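FMN-binding protein (Syntrophomonas wolfei subsp. wolfei, PDB 3IN6) is a flavoprotein, probably of the split-barrel type, that binds flavin mononucleotide between the two chains of its assembly, its reaction unknown. Local coordinates at residues M14-E17 with L18-K21; A67-T70 with Y71-K75. One frame throughout, in Å; residues are numbered along the deposited sequence.

Overall arrangement
The long N-terminal helix 2-28 comes first, and contact 1 lies midway along it, joining residues one turn apart, 14-17 with 18-21. The chain then forms four strands, 33-38 to 59-64, before contact 2, residues 67-70 with 71-75, makes the first turns of the short helix 68-77. Neither contact closes a long loop: each joins consecutive residues, and the two follow in series without nesting or crossing. Their centres are about 28 Å apart, on opposite sides of the chain's centre. In contact 1 Leu18 and Leu19 rest on strand 131-141, whereas contact 2 packs on strands 33-38, 44-48 and 131-141 and holds the flavin phosphate.

Contact 1 of 2, residues M14-E17 with L18-K21; sequences MDRE and LLEK
Arg16 and Glu20, one helical turn apart, form a salt bridge in which Arg16 NH1 lies 2.9 Å from Glu20 OE2. The bond is somewhat bent, 143° at the hydrogen, and reaches OE2 on its anti side while staying in the guanidinium plane; the guanidinium and carboxylate planes are 36° apart. Arg16 leaves the backbone with CG anti to N (chi1 177°), and bends at chi2 and chi3 curl its end back toward the next turn. The same OE2 pairs with Arg23, and Arg16 NH2 reaches Asp57, making a run of alternating charges, Asp57-Arg16-Glu20-Arg23, that links the helix to the loop carrying Asp57. Over one guanidinium face sits the methyl Leu19 CD1, 3.8 Å from Arg16 CZ and offset toward the rim. The main-chain i to i+4 bonds of the helix join the same segments, among them Leu19 N to Asp15 O at 2.8 Å. On another side of the helix, CG of Met14, a selenomethionine, meets Leu18 CD1 at 3.9 Å, and the isobutyl group of Leu18 also lies alongside the Met14 carbonyl. Leu18 and Leu19 both reach Ile140. The whole is an i to i+4 Arg-Glu pair on an alpha-helix that turns Leu18 and Leu19 to strand 131-141.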
loop_
_atom_site.group_PDB
_atom_site.type_symbol
_atom_site.label_atom_id
_atom_site.label_comp_id
_atom_site.label_asym_id
_atom_site.label_seq_id
_atom_site.Cartn_x
_atom_site.Cartn_y
_atom_site.Cartn_z
HETATM N N MSE A 14 -9.553 19.473 -12.502
HETATM C CA MSE A 14 -9.003 18.166 -12.202
HETATM C C MSE A 14 -8.746 18.021 -10.704
HETATM O O MSE A 14 -9.097 17.008 -10.103
HETATM C CB MSE A 14 -7.710 17.931 -12.975
HETATM C CG MSE A 14 -7.068 16.595 -12.677
HETATM SE SE MSE A 14 -8.315 15.107 -12.997
HETATM C CE MSE A 14 -8.709 15.491 -14.884
ATOM N N ASP A 15 -8.133 19.034 -10.105
ATOM C CA ASP A 15 -7.856 18.998 -8.681
ATOM C C ASP A 15 -9.122 18.842 -7.858
ATOM O O ASP A 15 -9.152 18.027 -6.944
ATOM C CB ASP A 15 -7.073 20.225 -8.249
ATOM C CG ASP A 15 -5.612 20.153 -8.657
ATOM O OD1 ASP A 15 -5.203 19.146 -9.273
ATOM O OD2 ASP A 15 -4.870 21.101 -8.355
ATOM N N ARG A 16 -10.167 19.599 -8.193
ATOM C CA ARG A 16 -11.433 19.509 -7.460
ATOM C C ARG A 16 -12.041 18.115 -7.580
ATOM O O ARG A 16 -12.597 17.578 -6.616
ATOM C CB ARG A 16 -12.418 20.583 -7.934
ATOM C CG ARG A 16 -13.787 20.552 -7.287
ATOM C CD ARG A 16 -13.743 20.482 -5.769
ATOM N NE ARG A 16 -12.956 21.557 -5.188
ATOM C CZ ARG A 16 -12.579 21.611 -3.918
ATOM N NH1 ARG A 16 -12.907 20.638 -3.060
ATOM N NH2 ARG A 16 -11.853 22.643 -3.507
ATOM N N GLU A 17 -11.939 17.540 -8.769
ATOM C CA GLU A 17 -12.420 16.183 -9.030
ATOM C C GLU A 17 -11.680 15.190 -8.127
ATOM O O GLU A 17 -12.280 14.328 -7.509
ATOM C CB GLU A 17 -12.109 15.807 -10.478
ATOM C CG GLU A 17 -12.846 16.584 -11.559
ATOM C CD GLU A 17 -13.980 15.800 -12.155
ATOM O OE1 GLU A 17 -14.791 15.248 -11.383
ATOM O OE2 GLU A 17 -14.051 15.729 -13.397
ATOM N N LEU A 18 -10.360 15.323 -8.064
ATOM C CA LEU A 18 -9.547 14.437 -7.241
ATOM C C LEU A 18 -9.864 14.604 -5.757
ATOM O O LEU A 18 -10.006 13.601 -5.042
ATOM C CB LEU A 18 -8.071 14.680 -7.509
ATOM C CG LEU A 18 -7.621 14.194 -8.889
ATOM C CD1 LEU A 18 -6.291 14.838 -9.294
ATOM C CD2 LEU A 18 -7.535 12.663 -8.899
ATOM N N LEU A 19 -9.981 15.855 -5.298
ATOM C CA LEU A 19 -10.323 16.136 -3.900
ATOM C C LEU A 19 -11.678 15.512 -3.528
ATOM O O LEU A 19 -11.836 14.951 -2.441
ATOM C CB LEU A 19 -10.365 17.643 -3.640
ATOM C CG LEU A 19 -9.011 18.370 -3.564
ATOM C CD1 LEU A 19 -9.146 19.875 -3.805
ATOM C CD2 LEU A 19 -8.372 18.058 -2.218
ATOM N N GLU A 20 -12.658 15.614 -4.407
ATOM C CA GLU A 20 -13.989 15.058 -4.077
ATOM C C GLU A 20 -14.011 13.544 -4.067
ATOM O O GLU A 20 -14.595 12.936 -3.173
ATOM C CB GLU A 20 -15.064 15.647 -4.960
ATOM C CG GLU A 20 -15.191 17.158 -4.741
ATOM C CD GLU A 20 -15.417 17.501 -3.279
ATOM O OE1 GLU A 20 -16.373 16.967 -2.679
ATOM O OE2 GLU A 20 -14.643 18.303 -2.734
ATOM N N LYS A 21 -13.352 12.931 -5.036
ATOM C CA LYS A 21 -13.270 11.481 -5.081
ATOM C C LYS A 21 -12.548 10.971 -3.837
ATOM O O LYS A 21 -12.957 9.993 -3.237
ATOM C CB LYS A 21 -12.534 11.031 -6.329
ATOM C CG LYS A 21 -12.658 9.556 -6.608
ATOM C CD LYS A 21 -12.037 9.266 -7.953
ATOM C CE LYS A 21 -12.399 7.911 -8.459
ATOM N NZ LYS A 21 -11.835 7.702 -9.816
#

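Contact 2 of 2, residues A67-T70 with Y71-K75. With FMN (flavin mononucleotide), chain C.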
loop_
_atom_site.group_PDB
_atom_site.type_symbol
_atom_site.label_atom_id
_atom_site.label_comp_id
_atom_site.label_asym_id
_atom_site.label_seq_id
_atom_site.Cartn_x
_atom_site.Cartn_y
_atom_site.Cartn_z
ATOM N N ALA A 67 -1.099 -0.336 14.710
ATOM C CA ALA A 67 -0.174 0.267 13.764
ATOM C C ALA A 67 1.129 0.805 14.359
ATOM O O ALA A 67 1.499 1.940 14.085
ATOM C CB ALA A 67 -0.924 1.392 13.024
ATOM N N ASP A 68 1.828 -0.024 15.135
ATOM C CA ASP A 68 3.082 0.360 15.823
ATOM C C ASP A 68 4.245 0.741 14.907
ATOM O O ASP A 68 4.886 1.763 15.120
ATOM C CB ASP A 68 3.561 -0.788 16.719
ATOM C CG ASP A 68 2.605 -1.099 17.874
ATOM O OD1 ASP A 68 1.813 -0.221 18.270
ATOM O OD2 ASP A 68 2.680 -2.233 18.397
ATOM N N LYS A 69 4.539 -0.090 13.910
ATOM C CA LYS A 69 5.634 0.177 12.963
ATOM C C LYS A 69 5.286 1.402 12.106
ATOM O O LYS A 69 6.112 2.298 11.918
ATOM C CB LYS A 69 5.894 -1.064 12.111
ATOM C CG LYS A 69 7.131 -1.078 11.183
ATOM C CD LYS A 69 8.438 -0.899 11.940
ATOM C CE LYS A 69 9.530 -1.934 11.531
ATOM N NZ LYS A 69 9.747 -2.021 10.080
ATOM N N THR A 70 4.060 1.431 11.601
ATOM C CA THR A 70 3.524 2.578 10.848
ATOM C C THR A 70 3.733 3.883 11.612
ATOM O O THR A 70 4.219 4.882 11.053
ATOM C CB THR A 70 2.027 2.375 10.579
ATOM O OG1 THR A 70 1.887 1.212 9.758
ATOM C CG2 THR A 70 1.399 3.572 9.855
ATOM N N TYR A 71 3.421 3.849 12.907
ATOM C CA TYR A 71 3.585 5.016 13.768
ATOM C C TYR A 71 5.049 5.393 13.940
ATOM O O TYR A 71 5.402 6.572 13.842
ATOM C CB TYR A 71 2.954 4.754 15.142
ATOM C CG TYR A 71 3.134 5.881 16.111
ATOM C CD1 TYR A 71 2.462 7.088 15.932
ATOM C CD2 TYR A 71 3.955 5.746 17.219
ATOM C CE1 TYR A 71 2.608 8.136 16.837
ATOM C CE2 TYR A 71 4.108 6.794 18.128
ATOM C CZ TYR A 71 3.430 7.976 17.928
ATOM O OH TYR A 71 3.586 9.006 18.814
ATOM N N ALA A 72 5.888 4.400 14.234
ATOM C CA ALA A 72 7.336 4.627 14.379
ATOM C C ALA A 72 7.924 5.231 13.098
ATOM O O ALA A 72 8.769 6.114 13.166
ATOM C CB ALA A 72 8.065 3.331 14.728
ATOM N N ASN A 73 7.507 4.732 11.937
ATOM C CA ASN A 73 7.957 5.290 10.643
ATOM C C ASN A 73 7.554 6.772 10.490
ATOM O O ASN A 73 8.402 7.661 10.213
ATOM C CB ASN A 73 7.404 4.464 9.496
ATOM C CG ASN A 73 8.109 3.124 9.349
ATOM O OD1 ASN A 73 9.183 2.905 9.908
ATOM N ND2 ASN A 73 7.519 2.235 8.572
ATOM N N LEU A 74 6.282 7.059 10.746
ATOM C CA LEU A 74 5.793 8.438 10.645
ATOM C C LEU A 74 6.598 9.380 11.531
ATOM O O LEU A 74 6.908 10.489 11.112
ATOM C CB LEU A 74 4.304 8.522 10.961
ATOM C CG LEU A 74 3.428 7.840 9.913
ATOM C CD1 LEU A 74 1.985 7.738 10.421
ATOM C CD2 LEU A 74 3.519 8.571 8.533
ATOM N N LYS A 75 6.993 8.931 12.721
ATOM C CA LYS A 75 7.793 9.790 13.609
ATOM C C LYS A 75 9.227 9.934 13.124
ATOM O O LYS A 75 9.886 10.902 13.474
ATOM C CB LYS A 75 7.803 9.286 15.060
ATOM C CG LYS A 75 6.439 9.119 15.719
ATOM C CD LYS A 75 5.632 10.395 15.833
ATOM C CE LYS A 75 6.227 11.361 16.865
ATOM N NZ LYS A 75 5.363 12.558 17.041
HETATM N N1 FMN C . -4.995 0.363 13.187
HETATM C C2 FMN C . -4.939 1.711 13.495
HETATM O O2 FMN C . -4.088 2.132 14.284
HETATM N N3 FMN C . -5.847 2.588 12.912
HETATM C C4 FMN C . -6.815 2.127 12.031
HETATM O O4 FMN C . -7.613 2.940 11.533
HETATM C C4A FMN C . -6.879 0.756 11.734
HETATM N N5 FMN C . -7.841 0.254 10.864
HETATM C C5A FMN C . -7.906 -1.101 10.557
HETATM C C6 FMN C . -8.884 -1.563 9.664
HETATM C C7 FMN C . -8.962 -2.923 9.355
HETATM C C7M FMN C . -10.019 -3.394 8.401
HETATM C C8 FMN C . -8.055 -3.830 9.922
HETATM C C8M FMN C . -8.114 -5.298 9.589
HETATM C C9 FMN C . -7.072 -3.364 10.806
HETATM C C9A FMN C . -6.992 -1.992 11.136
HETATM N N10 FMN C . -6.016 -1.493 12.013
HETATM C C10 FMN C . -5.964 -0.130 12.317
HETATM C "C1'" FMN C . -5.019 -2.419 12.674
HETATM C "C2'" FMN C . -3.656 -2.425 11.984
HETATM O "O2'" FMN C . -3.793 -2.718 10.611
HETATM C "C3'" FMN C . -2.748 -3.440 12.691
HETATM O "O3'" FMN C . -2.412 -2.928 13.965
HETATM C "C4'" FMN C . -1.475 -3.785 11.909
HETATM O "O4'" FMN C . -0.845 -4.902 12.495
HETATM C "C5'" FMN C . -0.477 -2.640 11.890
HETATM O "O5'" FMN C . 0.627 -2.999 11.096
HETATM P P FMN C . 2.106 -2.397 11.358
HETATM O O1P FMN C . 2.702 -2.953 12.623
HETATM O O2P FMN C . 2.098 -0.880 11.469
HETATM O O3P FMN C . 2.900 -2.899 10.198
HETATM O O HOH W 1 9.591 0.117 7.677
HETATM O O HOH W 2 11.339 0.198 9.710
#
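Thr70 meets Leu74 one turn on and, on its other branch, the FMN phosphate; Thr70 CB lies 3.4 Å from FMN O2P. From there OG1, set beside the backbone N at chi1 -63°, gives a hydrogen bond of 2.7 Å to FMN O2P. The other branch, CG2, runs anti to N and comes 4.2 Å from Leu74 CD1, among side chains of strands 33-38 and 44-48. Thr70 N also donates to FMN O2P, at 3.0 Å and 163°, so one residue grips this oxygen twice. The phosphate thus sits at the N-terminal end of helix 68-77, with Ala67 in the N-cap position, an arrangement in which the helix dipole would be expected to favour the anion. Ala67 N holds the ribityl chain through a nearly straight bond (179°) to FMN O3', while its carbonyl receives Tyr71 N. Asn45 and, from the second subunit, Arg97 and Leu145 add further hydrogen bonds to FMN. Two waters bridge the amide of Asn73 and the ammonium of Lys69: water 1 accepts from Asn73 ND2 at 3.1 Å and, weakly, from Lys69 NZ, while ND2 also bonds to Thr37. Water 2 accepts from Lys69 NZ at 2.8 Å and donates weakly to Asn73 OD1.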